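Side-chain contacts in glutathione S-transferase (Pseudomonas fluorescens, PDB 3M3M), which binds glutathione and probably catalyses its conjugation to electrophilic substrates: residues 18-21 / 22-26; 110-114 / 115-119. One frame throughout, in Å; residues are numbered along the deposited sequence.

Contact 1: 18-21 / 22-26; sequences IKLM and LNLLG
Lys-19 O is gripped twice by Asn-23, once by the backbone N at 3.1 Å and once by the side-chain ND2 at 2.8 Å, the two donors arriving from opposite faces of the carbonyl plane. With CG folded back beside its own backbone N (chi1 -74°), the Asn-23 amide turns back toward the preceding turn, and Lys-19 O lies almost in the amide plane, so the N-H meets it nearly straight (172°). The same ND2 also donates to Tyr-29 OH, which fixes the rotation of the amide. With an alanine here, Tyr-29 OH would probably lose this donor and Lys-19 O would keep just the main-chain bond from this position. Lys-19 itself runs extended, its ammonium bound to Pro-199 O and Met-200 O and salt-bridged to Asp-202. All this belongs to the last turns of helix 13-24, the helix of the beta-alpha-beta unit in the thioredoxin-like domain; Gly-26, at positive phi, closes it in a Schellman motif. The buried flanks are aliphatic, as suits a helix packed on both sides. Leu-20 CG meets Leu-24 CD1 at 3.8 Å where both residues also touch Ile-162 of helix 159-168, while Ile-18 CG2 touches Leu-22 CD1 (3.9 Å) beside Val-6 of strand 4-8. Selenomethionine Met-21, bent at chi2 and chi3, swings its CE tightly against Leu-25 CD1, 3.4 Å away.

Contact 2: 110-114 / 115-119; sequences VARFI and QLYEG
The C-terminal end of the long helix 87-117, in the all-helical domain of the glutathione transferase fold, brings Phe-113 against Tyr-117 and Glu-118, and Arg-112 against Leu-116. The two aromatic rings are near parallel, 22° between planes, but slid so far apart, with centroids 5.2 Å from each other, that they barely overlap. What touches is the root of the tyrosine: Phe-113 CD1 lies 3.5 Å from Tyr-117 CB and equally near its CG. Phe-113 has CG anti to its backbone N (chi1 -180°), which sends the ring up the helix toward residues one turn on; Tyr-117 folds the other way, CG beside its own N. At the far side of the phenyl, Glu-118 OE2 approaches Phe-113 CE2 obliquely at 3.5 Å, while OE1 of that carboxylate forms a salt bridge with Arg-124. Leu-116 runs alongside Arg-112, pointing the same way, and lays CD2 over one face of the guanidinium, 3.8 Å from Arg-112 NE. A methyl suits that face, because the N-H groups point out in the guanidinium plane, NE to Glu-173 in a salt bridge and NH2 to Arg-11 O. The backbone meanwhile widens into a pi-type turn: Phe-113 O takes Tyr-117 N at 2.8 Å and, weakly, Glu-118 N at 3.1 Å. Gly-119 follows with positive phi, a conformation that favours glycine. Ile-114 faces inward, packing on Glu-127, Tyr-128 and Leu-131 of helix 125-146, whereas Tyr-117 reaches Arg-11 in the loop between strand 4-8 and helix 13-24.

How the contacts relate
Both contacts finish a helix at a glycine of positive phi, but in different domains: contact 1 ends helix 13-24 of the thioredoxin-like part, contact 2 ends helix 87-117 of the helical part. Their centres are 26 Å apart, on opposite sides of the chain's centre, and their nearest atoms stay about 12 Å from each other. Each supplies one side chain to a second shell behind the glutathione pocket: those of Ile-18 and Arg-112 both lie about 7 Å from the bound glutathione, next to a residue that does bind it. Ile-18 is about 4 Å from the side chain of Ser-69, and Arg-112 about 4 Å from that of Tyr-167.

Contact 1: 18-21 / 22-26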
loop_
_atom_site.group_PDB
_atom_site.type_symbol
_atom_site.label_atom_id
_atom_site.label_comp_id
_atom_site.label_asym_id
_atom_site.label_seq_id
_atom_site.Cartn_x
_atom_site.Cartn_y
_atom_site.Cartn_z
ATOM N N ILE A 18 -0.628 1.542 -6.372
ATOM C CA ILE A 18 -0.840 2.358 -7.573
ATOM C C ILE A 18 -1.261 1.452 -8.767
ATOM O O ILE A 18 -2.188 1.814 -9.532
ATOM C CB ILE A 18 0.416 3.144 -7.888
ATOM C CG1 ILE A 18 0.911 3.931 -6.612
ATOM C CG2 ILE A 18 0.118 4.133 -9.014
ATOM C CD1 ILE A 18 -0.213 4.677 -5.828
ATOM N N LYS A 19 -0.648 0.290 -8.879
ATOM C CA LYS A 19 -1.115 -0.701 -9.929
ATOM C C LYS A 19 -2.610 -0.964 -9.692
ATOM O O LYS A 19 -3.436 -0.950 -10.630
ATOM C CB LYS A 19 -0.317 -2.018 -9.786
ATOM C CG LYS A 19 -0.823 -3.066 -10.843
ATOM C CD LYS A 19 -0.260 -4.463 -10.532
ATOM C CE LYS A 19 -0.898 -5.496 -11.551
ATOM N NZ LYS A 19 -0.271 -6.872 -11.319
ATOM N N LEU A 20 -2.952 -1.297 -8.439
ATOM C CA LEU A 20 -4.381 -1.596 -8.153
ATOM C C LEU A 20 -5.312 -0.420 -8.468
ATOM O O LEU A 20 -6.339 -0.572 -9.164
ATOM C CB LEU A 20 -4.508 -1.948 -6.637
ATOM C CG LEU A 20 -5.933 -2.359 -6.167
ATOM C CD1 LEU A 20 -6.658 -3.470 -7.159
ATOM C CD2 LEU A 20 -5.774 -2.943 -4.713
HETATM N N MSE A 21 -4.926 0.780 -7.988
HETATM C CA MSE A 21 -5.786 1.971 -8.275
HETATM C C MSE A 21 -5.963 2.280 -9.780
HETATM O O MSE A 21 -7.103 2.505 -10.222
HETATM C CB MSE A 21 -5.164 3.164 -7.589
HETATM C CG MSE A 21 -5.900 4.503 -7.751
HETATM SE SE MSE A 21 -7.437 4.580 -6.472
HETATM C CE MSE A 21 -8.838 3.549 -7.416
ATOM N N LEU A 22 -4.869 2.213 -10.538
ATOM C CA LEU A 22 -4.966 2.446 -11.971
ATOM C C LEU A 22 -5.921 1.440 -12.645
ATOM O O LEU A 22 -6.769 1.845 -13.512
ATOM C CB LEU A 22 -3.558 2.456 -12.621
ATOM C CG LEU A 22 -2.695 3.682 -12.201
ATOM C CD1 LEU A 22 -1.250 3.298 -12.536
ATOM C CD2 LEU A 22 -3.173 4.916 -12.991
ATOM N N ASN A 23 -5.780 0.166 -12.296
ATOM C CA ASN A 23 -6.685 -0.868 -12.890
ATOM C C ASN A 23 -8.136 -0.724 -12.428
ATOM O O ASN A 23 -9.058 -0.859 -13.219
ATOM C CB ASN A 23 -6.135 -2.301 -12.644
ATOM C CG ASN A 23 -4.948 -2.566 -13.533
ATOM O OD1 ASN A 23 -5.139 -3.033 -14.688
ATOM N ND2 ASN A 23 -3.755 -2.191 -13.110
ATOM N N LEU A 24 -8.355 -0.397 -11.157
ATOM C CA LEU A 24 -9.739 -0.282 -10.659
ATOM C C LEU A 24 -10.433 0.872 -11.443
ATOM O O LEU A 24 -11.614 0.747 -11.738
ATOM C CB LEU A 24 -9.763 0.118 -9.170
ATOM C CG LEU A 24 -9.465 -1.072 -8.297
ATOM C CD1 LEU A 24 -9.171 -0.490 -6.821
ATOM C CD2 LEU A 24 -10.666 -2.137 -8.262
ATOM N N LEU A 25 -9.680 1.905 -11.814
ATOM C CA LEU A 25 -10.242 3.042 -12.529
ATOM C C LEU A 25 -10.126 2.990 -14.068
ATOM O O LEU A 25 -10.557 3.966 -14.752
ATOM C CB LEU A 25 -9.610 4.378 -12.046
ATOM C CG LEU A 25 -10.196 4.715 -10.666
ATOM C CD1 LEU A 25 -9.251 5.722 -9.955
ATOM C CD2 LEU A 25 -11.665 5.191 -10.674
ATOM N N GLY A 26 -9.583 1.872 -14.599
ATOM C CA GLY A 26 -9.501 1.723 -16.026
ATOM C C GLY A 26 -8.549 2.702 -16.664
ATOM O O GLY A 26 -8.783 3.139 -17.828
#

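Contact 2: 110-114 / 115-119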
loop_
_atom_site.group_PDB
_atom_site.type_symbol
_atom_site.label_atom_id
_atom_site.label_comp_id
_atom_site.label_asym_id
_atom_site.label_seq_id
_atom_site.Cartn_x
_atom_site.Cartn_y
_atom_site.Cartn_z
ATOM N N VAL A 110 8.433 -4.003 6.689
ATOM C CA VAL A 110 9.830 -4.286 7.019
ATOM C C VAL A 110 9.996 -5.751 7.490
ATOM O O VAL A 110 11.005 -6.404 7.161
ATOM C CB VAL A 110 10.395 -3.228 8.025
ATOM C CG1 VAL A 110 11.898 -3.460 8.355
ATOM C CG2 VAL A 110 10.294 -1.830 7.382
ATOM N N ALA A 111 9.015 -6.275 8.233
ATOM C CA ALA A 111 9.118 -7.731 8.616
ATOM C C ALA A 111 9.149 -8.580 7.347
ATOM O O ALA A 111 9.890 -9.589 7.238
ATOM C CB ALA A 111 7.911 -8.128 9.478
ATOM N N ARG A 112 8.269 -8.235 6.407
ATOM C CA ARG A 112 8.228 -9.002 5.117
ATOM C C ARG A 112 9.578 -8.835 4.406
ATOM O O ARG A 112 10.095 -9.784 3.819
ATOM C CB ARG A 112 7.077 -8.436 4.263
ATOM C CG ARG A 112 7.208 -8.865 2.746
ATOM C CD ARG A 112 5.825 -8.593 2.071
ATOM N NE ARG A 112 5.842 -8.935 0.613
ATOM C CZ ARG A 112 6.223 -8.120 -0.369
ATOM N NH1 ARG A 112 6.707 -6.900 -0.083
ATOM N NH2 ARG A 112 6.028 -8.449 -1.658
ATOM N N PHE A 113 10.162 -7.639 4.415
ATOM C CA PHE A 113 11.498 -7.479 3.767
ATOM C C PHE A 113 12.534 -8.379 4.430
ATOM O O PHE A 113 13.223 -9.142 3.746
ATOM C CB PHE A 113 11.983 -6.040 3.803
ATOM C CG PHE A 113 13.309 -5.871 3.152
ATOM C CD1 PHE A 113 13.419 -5.876 1.779
ATOM C CD2 PHE A 113 14.471 -5.714 3.953
ATOM C CE1 PHE A 113 14.670 -5.701 1.184
ATOM C CE2 PHE A 113 15.719 -5.593 3.334
ATOM C CZ PHE A 113 15.804 -5.604 1.973
ATOM N N ILE A 114 12.578 -8.343 5.754
ATOM C CA ILE A 114 13.521 -9.183 6.507
ATOM C C ILE A 114 13.340 -10.653 6.194
ATOM O O ILE A 114 14.333 -11.371 5.932
ATOM C CB ILE A 114 13.404 -8.899 8.040
ATOM C CG1 ILE A 114 14.020 -7.506 8.341
ATOM C CG2 ILE A 114 14.132 -9.993 8.884
ATOM C CD1 ILE A 114 13.617 -7.019 9.850
ATOM N N GLN A 115 12.104 -11.142 6.244
ATOM C CA GLN A 115 11.854 -12.568 6.057
ATOM C C GLN A 115 11.911 -12.947 4.556
ATOM O O GLN A 115 12.577 -13.878 4.178
ATOM C CB GLN A 115 10.499 -12.936 6.609
ATOM C CG GLN A 115 10.148 -14.433 6.480
ATOM C CD GLN A 115 8.873 -14.787 7.219
ATOM O OE1 GLN A 115 8.480 -14.098 8.190
ATOM N NE2 GLN A 115 8.204 -15.871 6.769
ATOM N N LEU A 116 11.133 -12.293 3.718
ATOM C CA LEU A 116 11.053 -12.742 2.331
ATOM C C LEU A 116 12.342 -12.344 1.533
ATOM O O LEU A 116 12.782 -13.142 0.631
ATOM C CB LEU A 116 9.847 -12.024 1.692
ATOM C CG LEU A 116 9.639 -12.440 0.221
ATOM C CD1 LEU A 116 9.189 -13.873 0.024
ATOM C CD2 LEU A 116 8.516 -11.500 -0.304
ATOM N N TYR A 117 12.860 -11.126 1.765
ATOM C CA TYR A 117 13.988 -10.622 0.936
ATOM C C TYR A 117 15.316 -11.048 1.487
ATOM O O TYR A 117 16.232 -11.263 0.706
ATOM C CB TYR A 117 14.000 -9.151 0.718
ATOM C CG TYR A 117 13.033 -8.702 -0.328
ATOM C CD1 TYR A 117 13.491 -8.413 -1.612
ATOM C CD2 TYR A 117 11.658 -8.584 -0.052
ATOM C CE1 TYR A 117 12.614 -8.003 -2.609
ATOM C CE2 TYR A 117 10.759 -8.166 -1.059
ATOM C CZ TYR A 117 11.267 -7.864 -2.298
ATOM O OH TYR A 117 10.446 -7.471 -3.324
ATOM N N GLU A 118 15.408 -11.142 2.815
ATOM C CA GLU A 118 16.706 -11.475 3.420
ATOM C C GLU A 118 16.745 -12.832 4.074
ATOM O O GLU A 118 17.801 -13.187 4.643
ATOM C CB GLU A 118 17.169 -10.376 4.367
ATOM C CG GLU A 118 17.540 -9.119 3.580
ATOM C CD GLU A 118 18.190 -7.996 4.365
ATOM O OE1 GLU A 118 17.998 -7.972 5.585
ATOM O OE2 GLU A 118 18.871 -7.127 3.748
ATOM N N GLY A 119 15.657 -13.578 4.043
ATOM C CA GLY A 119 15.640 -14.891 4.649
ATOM C C GLY A 119 15.769 -14.993 6.154
ATOM O O GLY A 119 16.115 -16.012 6.715
#